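Local coordinates for putative cell surface protein (Streptococcus pyogenes, PDB 4OFQ) that probably acts as a cell-surface adhesin of the antigen I/II family, here represented by its C-terminal, calcium-containing beta-sandwich region, at residues S59-F64 / I173-N177; I85-N89 / L147-Y151. All blocks are in the same frame, centred on the assembly; numbering follows the deposited sequence.

Contact 1 of 2, residues S59-F64 / I173-N177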
ATOM      1  N   SER A  59      -9.066  18.999  36.582  1.00 23.08           N
ATOM      2  CA  SER A  59      -8.475  17.984  35.721  1.00 22.18           C
ATOM      3  C   SER A  59      -9.271  17.853  34.426  1.00 21.42           C
ATOM      4  O   SER A  59      -8.695  17.713  33.338  1.00 20.42           O
ATOM      5  CB  SER A  59      -8.403  16.636  36.447  1.00 26.54           C
ATOM      6  OG  SER A  59      -7.668  16.767  37.653  1.00 27.93           O
ATOM      7  N   VAL A  60     -10.596  17.914  34.544  1.00 20.87           N
ATOM      8  CA  VAL A  60     -11.464  17.860  33.366  1.00 19.87           C
ATOM      9  C   VAL A  60     -11.151  19.001  32.403  1.00 20.73           C
ATOM     10  O   VAL A  60     -11.150  18.819  31.175  1.00 18.45           O
ATOM     11  CB  VAL A  60     -12.957  17.888  33.763  1.00 20.25           C
ATOM     12  CG1 VAL A  60     -13.842  18.056  32.529  1.00 19.44           C
ATOM     13  CG2 VAL A  60     -13.317  16.617  34.512  1.00 20.66           C
ATOM     14  N   MET A  61     -10.844  20.169  32.961  1.00 20.68           N
ATOM     15  CA  MET A  61     -10.522  21.342  32.150  1.00 20.29           C
ATOM     16  C   MET A  61      -9.314  21.145  31.241  1.00 19.34           C
ATOM     17  O   MET A  61      -9.146  21.874  30.265  1.00 22.23           O
ATOM     18  CB  MET A  61     -10.305  22.577  33.040  1.00 21.15           C
ATOM     19  CG  MET A  61     -11.587  23.126  33.624  1.00 24.86           C
ATOM     20  SD  MET A  61     -11.275  24.467  34.796  1.00 82.44           S
ATOM     21  CE  MET A  61     -10.111  25.458  33.860  1.00 35.86           C
ATOM     22  N   LYS A  62      -8.474  20.164  31.561  1.00 20.59           N
ATOM     23  CA  LYS A  62      -7.313  19.859  30.727  1.00 21.69           C
ATOM     24  C   LYS A  62      -7.718  19.068  29.482  1.00 21.99           C
ATOM     25  O   LYS A  62      -6.945  18.946  28.532  1.00 22.76           O
ATOM     26  CB  LYS A  62      -6.244  19.121  31.530  1.00 20.81           C
ATOM     27  CG  LYS A  62      -5.665  19.954  32.663  1.00 27.84           C
ATOM     28  CD  LYS A  62      -4.530  19.224  33.368  1.00 35.70           C
ATOM     29  CE  LYS A  62      -4.033  20.012  34.565  1.00 40.58           C
ATOM     30  NZ  LYS A  62      -2.801  19.406  35.150  1.00 48.04           N
ATOM     31  N   GLY A  63      -8.929  18.520  29.506  1.00 17.31           N
ATOM     32  CA  GLY A  63      -9.578  18.043  28.296  1.00 16.33           C
ATOM     33  C   GLY A  63      -9.158  16.665  27.830  1.00 17.38           C
ATOM     34  O   GLY A  63      -8.545  15.886  28.566  1.00 17.51           O
ATOM     35  N   PHE A  64      -9.493  16.363  26.584  1.00 14.88           N
ATOM     36  CA  PHE A  64      -9.281  15.032  26.047  1.00 15.32           C
ATOM     37  C   PHE A  64      -8.790  15.168  24.627  1.00 15.21           C
ATOM     38  O   PHE A  64      -9.475  15.726  23.769  1.00 13.20           O
ATOM     39  CB  PHE A  64     -10.577  14.233  26.137  1.00 17.76           C
ATOM     40  CG  PHE A  64     -11.168  14.256  27.512  1.00 15.16           C
ATOM     41  CD1 PHE A  64     -10.686  13.406  28.490  1.00 15.71           C
ATOM     42  CD2 PHE A  64     -12.134  15.190  27.859  1.00 19.61           C
ATOM     43  CE1 PHE A  64     -11.192  13.448  29.784  1.00 17.14           C
ATOM     44  CE2 PHE A  64     -12.645  15.233  29.136  1.00 19.63           C
ATOM     45  CZ  PHE A  64     -12.175  14.360  30.102  1.00 18.65           C
ATOM     46  N   ILE A 173      -4.424  11.743  25.412  1.00 15.33           N
ATOM     47  CA  ILE A 173      -4.094  12.601  26.547  1.00 15.67           C
ATOM     48  C   ILE A 173      -5.380  12.974  27.266  1.00 15.50           C
ATOM     49  O   ILE A 173      -6.195  13.732  26.737  1.00 17.79           O
ATOM     50  CB  ILE A 173      -3.340  13.893  26.135  1.00 15.46           C
ATOM     51  CG1 ILE A 173      -2.133  13.568  25.245  1.00 17.43           C
ATOM     52  CG2 ILE A 173      -2.920  14.695  27.372  1.00 19.96           C
ATOM     53  CD1 ILE A 173      -1.466  14.813  24.665  1.00 16.38           C
ATOM     54  N   ASP A 174      -5.555  12.418  28.464  1.00 16.29           N
ATOM     55  CA  ASP A 174      -6.760  12.607  29.251  1.00 16.59           C
ATOM     56  C   ASP A 174      -6.385  13.343  30.529  1.00 17.68           C
ATOM     57  O   ASP A 174      -5.474  12.927  31.248  1.00 18.49           O
ATOM     58  CB  ASP A 174      -7.372  11.257  29.632  1.00 16.77           C
ATOM     59  CG  ASP A 174      -7.513  10.317  28.448  1.00 20.49           C
ATOM     60  OD1 ASP A 174      -7.846  10.800  27.344  1.00 20.06           O
ATOM     61  OD2 ASP A 174      -7.303   9.095  28.631  1.00 20.45           O
ATOM     62  N   PHE A 175      -7.099  14.424  30.811  1.00 17.81           N
ATOM     63  CA  PHE A 175      -6.828  15.245  31.980  1.00 18.89           C
ATOM     64  C   PHE A 175      -5.357  15.649  32.029  1.00 19.56           C
ATOM     65  O   PHE A 175      -4.801  15.785  33.119  1.00 20.54           O
ATOM     66  CB  PHE A 175      -7.146  14.489  33.287  1.00 19.84           C
ATOM     67  CG  PHE A 175      -8.400  13.667  33.242  1.00 23.81           C
ATOM     68  CD1 PHE A 175      -9.644  14.260  33.410  1.00 21.18           C
ATOM     69  CD2 PHE A 175      -8.332  12.291  33.076  1.00 21.11           C
ATOM     70  CE1 PHE A 175     -10.803  13.492  33.383  1.00 20.22           C
ATOM     71  CE2 PHE A 175      -9.483  11.515  33.050  1.00 19.60           C
ATOM     72  CZ  PHE A 175     -10.720  12.116  33.207  1.00 22.15           C
ATOM     73  N   GLY A 176      -4.730  15.798  30.863  1.00 19.19           N
ATOM     74  CA  GLY A 176      -3.306  16.082  30.782  1.00 22.12           C
ATOM     75  C   GLY A 176      -2.376  14.879  30.900  1.00 24.67           C
ATOM     76  O   GLY A 176      -1.156  15.023  30.775  1.00 23.64           O
ATOM     77  N   ASN A 177      -2.932  13.695  31.148  1.00 19.41           N
ATOM     78  CA  ASN A 177      -2.109  12.488  31.248  1.00 19.83           C
ATOM     79  C   ASN A 177      -1.961  11.796  29.893  1.00 23.31           C
ATOM     80  O   ASN A 177      -2.962  11.426  29.275  1.00 17.80           O
ATOM     81  CB  ASN A 177      -2.715  11.495  32.237  1.00 20.42           C
ATOM     82  CG  ASN A 177      -2.912  12.085  33.615  1.00 27.94           C
ATOM     83  OD1 ASN A 177      -2.029  12.761  34.153  1.00 28.38           O
ATOM     84  ND2 ASN A 177      -4.080  11.834  34.198  1.00 24.15           N
TER
HETATM   85  O   HOH W   1      -5.696  16.439  28.139  1.00 14.85           O
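Ser59 O is held from both segments: the N-H of Lys62 bonds to it at 3.0 Å, and the CA-H of Phe175 points at it from across the contact, with CA 3.4 Å from Ser59 O. The next bond along the chain, Gly63 N to Val60 O, closes the type I turn from Val60 to Gly63. Past the turn, Gly63 O accepts the N-H of Phe175 (N to O 3.0 Å), with the donor N almost in line with the C=O bond, though the N-H itself is bent (148° at the hydrogen). A bridging water extends this polar seam, donating to Lys62 O (2.8 Å from the water) and accepting from Gly176 N. These bonds lie at one end of two neighbouring inner strands of the mixed sheet: strand 164-174 turns into strand 177-188 through a tight two-residue beta hairpin of type I', identified by reciprocal backbone bonds between Asp174 and Asn177, while strand 64-70 starts beside it, with Phe64 and Asp174 an antiparallel non-hydrogen-bonded pair.

The apolar side rests on two rings. Phe64 sends its CE1 edge over one face of Phe175, near the rim, in a T-shaped stack (centroids 5.1 Å apart, planes at 78°); its CG lies anti to the carbonyl carbon (chi1 -52°), which carries the ring off the strand to that face. The Phe175 edge is turned to the backbone of Ser59 and Val60, and Val60 CG2 lies 4.2 Å from Phe175 CE1. Tyr50 also meets Phe175 edge-to-face, and its hydroxyl bonds to Asp174 OD2. Lys62 lies across the turn, its CD 3.5 Å from Phe175 O, before its extended chain leads away.

Contact 2 of 2, residues I85-N89 / L147-Y151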
ATOM      1  N   ILE A  85     -15.960   8.982  13.175  1.00 10.89           N
ATOM      2  CA  ILE A  85     -15.449   9.018  14.545  1.00 10.86           C
ATOM      3  C   ILE A  85     -16.670   8.854  15.431  1.00 11.64           C
ATOM      4  O   ILE A  85     -17.534   9.741  15.480  1.00 13.24           O
ATOM      5  CB  ILE A  85     -14.741  10.336  14.884  1.00 16.19           C
ATOM      6  CG1 ILE A  85     -13.648  10.648  13.854  1.00 11.99           C
ATOM      7  CG2 ILE A  85     -14.131  10.258  16.291  1.00 12.46           C
ATOM      8  CD1 ILE A  85     -12.900  11.956  14.146  1.00 14.77           C
ATOM      9  N   LYS A  86     -16.755   7.712  16.108  1.00 13.36           N
ATOM     10  CA  LYS A  86     -17.980   7.335  16.797  1.00 13.61           C
ATOM     11  C   LYS A  86     -17.741   6.835  18.201  1.00 16.39           C
ATOM     12  O   LYS A  86     -16.792   6.091  18.462  1.00 15.45           O
ATOM     13  CB  LYS A  86     -18.746   6.275  15.987  1.00 17.69           C
ATOM     14  CG  LYS A  86     -19.427   6.839  14.747  1.00 24.01           C
ATOM     15  CD  LYS A  86     -20.215   5.767  14.000  1.00 36.46           C
ATOM     16  CE  LYS A  86     -21.356   6.390  13.192  1.00 41.89           C
ATOM     17  NZ  LYS A  86     -20.914   7.552  12.379  1.00 38.44           N
ATOM     18  N   ALA A  87     -18.615   7.251  19.106  1.00 20.18           N
ATOM     19  CA  ALA A  87     -18.587   6.742  20.466  1.00 15.35           C
ATOM     20  C   ALA A  87     -19.188   5.350  20.475  1.00 17.86           C
ATOM     21  O   ALA A  87     -19.889   4.964  19.544  1.00 19.43           O
ATOM     22  CB  ALA A  87     -19.368   7.661  21.396  1.00 15.04           C
ATOM     23  N   ALA A  88     -18.921   4.604  21.541  1.00 17.69           N
ATOM     24  CA  ALA A  88     -19.438   3.243  21.685  1.00 21.17           C
ATOM     25  C   ALA A  88     -20.966   3.154  21.651  1.00 24.18           C
ATOM     26  O   ALA A  88     -21.521   2.097  21.350  1.00 25.04           O
ATOM     27  CB  ALA A  88     -18.909   2.617  22.947  1.00 19.62           C
ATOM     28  N   ASN A  89     -21.644   4.256  21.957  1.00 18.33           N
ATOM     29  CA  ASN A  89     -23.100   4.274  21.936  1.00 23.11           C
ATOM     30  C   ASN A  89     -23.647   4.606  20.554  1.00 20.96           C
ATOM     31  O   ASN A  89     -24.853   4.784  20.379  1.00 26.14           O
ATOM     32  CB  ASN A  89     -23.648   5.249  22.983  1.00 27.00           C
ATOM     33  CG  ASN A  89     -23.337   6.703  22.657  1.00 27.56           C
ATOM     34  OD1 ASN A  89     -22.563   7.000  21.746  1.00 20.30           O
ATOM     35  ND2 ASN A  89     -23.938   7.619  23.414  1.00 26.49           N
ATOM     36  N   LEU A 147     -17.314   5.225  27.587  1.00 19.02           N
ATOM     37  CA  LEU A 147     -17.648   4.976  26.193  1.00 17.07           C
ATOM     38  C   LEU A 147     -16.472   5.305  25.279  1.00 16.80           C
ATOM     39  O   LEU A 147     -16.200   6.481  25.003  1.00 15.36           O
ATOM     40  CB  LEU A 147     -18.885   5.791  25.795  1.00 17.22           C
ATOM     41  CG  LEU A 147     -20.175   5.496  26.571  1.00 18.47           C
ATOM     42  CD1 LEU A 147     -21.281   6.508  26.271  1.00 18.73           C
ATOM     43  CD2 LEU A 147     -20.645   4.095  26.232  1.00 21.00           C
ATOM     44  N   ASP A 148     -15.785   4.268  24.808  1.00 16.06           N
ATOM     45  CA  ASP A 148     -14.647   4.448  23.910  1.00 19.80           C
ATOM     46  C   ASP A 148     -15.034   5.184  22.627  1.00 17.13           C
ATOM     47  O   ASP A 148     -16.162   5.087  22.153  1.00 15.10           O
ATOM     48  CB  ASP A 148     -14.031   3.104  23.507  1.00 16.20           C
ATOM     49  CG  ASP A 148     -13.453   2.329  24.680  1.00 22.83           C
ATOM     50  OD1 ASP A 148     -13.206   2.913  25.764  1.00 20.47           O
ATOM     51  OD2 ASP A 148     -13.236   1.110  24.496  1.00 24.95           O
ATOM     52  N   ILE A 149     -14.075   5.900  22.060  1.00 16.22           N
ATOM     53  CA  ILE A 149     -14.268   6.526  20.761  1.00 16.12           C
ATOM     54  C   ILE A 149     -13.475   5.736  19.731  1.00 15.68           C
ATOM     55  O   ILE A 149     -12.318   5.383  19.973  1.00 13.49           O
ATOM     56  CB  ILE A 149     -13.809   7.999  20.757  1.00 12.21           C
ATOM     57  CG1 ILE A 149     -14.319   8.738  22.006  1.00 12.82           C
ATOM     58  CG2 ILE A 149     -14.281   8.698  19.464  1.00 11.77           C
ATOM     59  CD1 ILE A 149     -15.840   8.757  22.140  1.00 18.82           C
ATOM     60  N   THR A 150     -14.106   5.448  18.591  1.00 14.11           N
ATOM     61  CA  THR A 150     -13.458   4.710  17.510  1.00 15.15           C
ATOM     62  C   THR A 150     -13.276   5.602  16.281  1.00 14.61           C
ATOM     63  O   THR A 150     -14.249   6.160  15.756  1.00 11.73           O
ATOM     64  CB  THR A 150     -14.265   3.453  17.130  1.00 13.41           C
ATOM     65  OG1 THR A 150     -14.381   2.601  18.281  1.00 15.95           O
ATOM     66  CG2 THR A 150     -13.584   2.685  15.985  1.00 14.37           C
ATOM     67  N   TYR A 151     -12.029   5.728  15.841  1.00 13.45           N
ATOM     68  CA  TYR A 151     -11.688   6.546  14.683  1.00 11.97           C
ATOM     69  C   TYR A 151     -11.428   5.618  13.501  1.00 17.25           C
ATOM     70  O   TYR A 151     -10.652   4.671  13.604  1.00 13.75           O
ATOM     71  CB  TYR A 151     -10.433   7.392  14.958  1.00 11.24           C
ATOM     72  CG  TYR A 151     -10.547   8.419  16.080  1.00 12.56           C
ATOM     73  CD1 TYR A 151     -10.663   8.021  17.407  1.00 10.22           C
ATOM     74  CD2 TYR A 151     -10.502   9.786  15.808  1.00 13.51           C
ATOM     75  CE1 TYR A 151     -10.760   8.961  18.443  1.00 10.85           C
ATOM     76  CE2 TYR A 151     -10.585  10.737  16.837  1.00 12.22           C
ATOM     77  CZ  TYR A 151     -10.718  10.319  18.150  1.00 10.36           C
ATOM     78  OH  TYR A 151     -10.812  11.248  19.188  1.00 14.15           O
TER
HETATM   79  O   HOH W   2     -16.221   3.108  20.080  1.00 18.25           O
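Lys86 and Thr150 exchange two backbone bonds, the mark of an antiparallel hydrogen-bonded pair: Lys86 N reaches Thr150 O at 3.0 Å (164° at the hydrogen), and Thr150 N reaches Lys86 O at 2.8 Å (171°). Past the Ala87-Ile149 pair the bonding weakens. Ala88 N meets Asp148 O at 2.9 Å, but the angle of 123° makes this bond weak. A water gives Asp148 O a second donor, also at 2.9 Å, and it is also bonded to Thr150 OG1 (2.6 Å). Asp148 OD1 is satisfied elsewhere, by the backbone N-H of Phe47.

Ile85, Ala87, Ile149 and Tyr151 point to the face opposite that of Lys86 and Thr150. Ile85 CG2 sits over the Tyr151 ring in a CH-pi contact, 3.7 Å from the centroid, and also touches Ile149 CG2 at 3.5 Å. The Tyr151 hydroxyl bonds to Gln45, while its ring stacks with Tyr66 and meets Trp130 edge-to-face, both from the facing sheet of the sandwich. The polar seam thus passes from direct, nearly straight backbone bonds beside a buried apolar face to a weak bond whose acceptor also takes a water, where the strand pairing ends at Ala88.

Overall arrangement
Contact 1 and contact 2 lie on the same side of the chain's centre, 18 Å apart between centres and about 7 Å between nearest atoms, without touching. In sequence, 59-64 comes first, then both segments of contact 2, then 173-177. Contact 1 belongs to the mixed sheet (strands 64-70 and 164-174) and contact 2 to the five-stranded antiparallel sheet (80-87 and 149-157); strand 149-157 is followed directly by 164-174, so the chain crosses from one sheet to the other. Helix 135-143 touches both, Phe138 and Tyr139 against Phe64 and Tyr142 against Ala87, thereby bridging the sheets at one end of this beta sandwich.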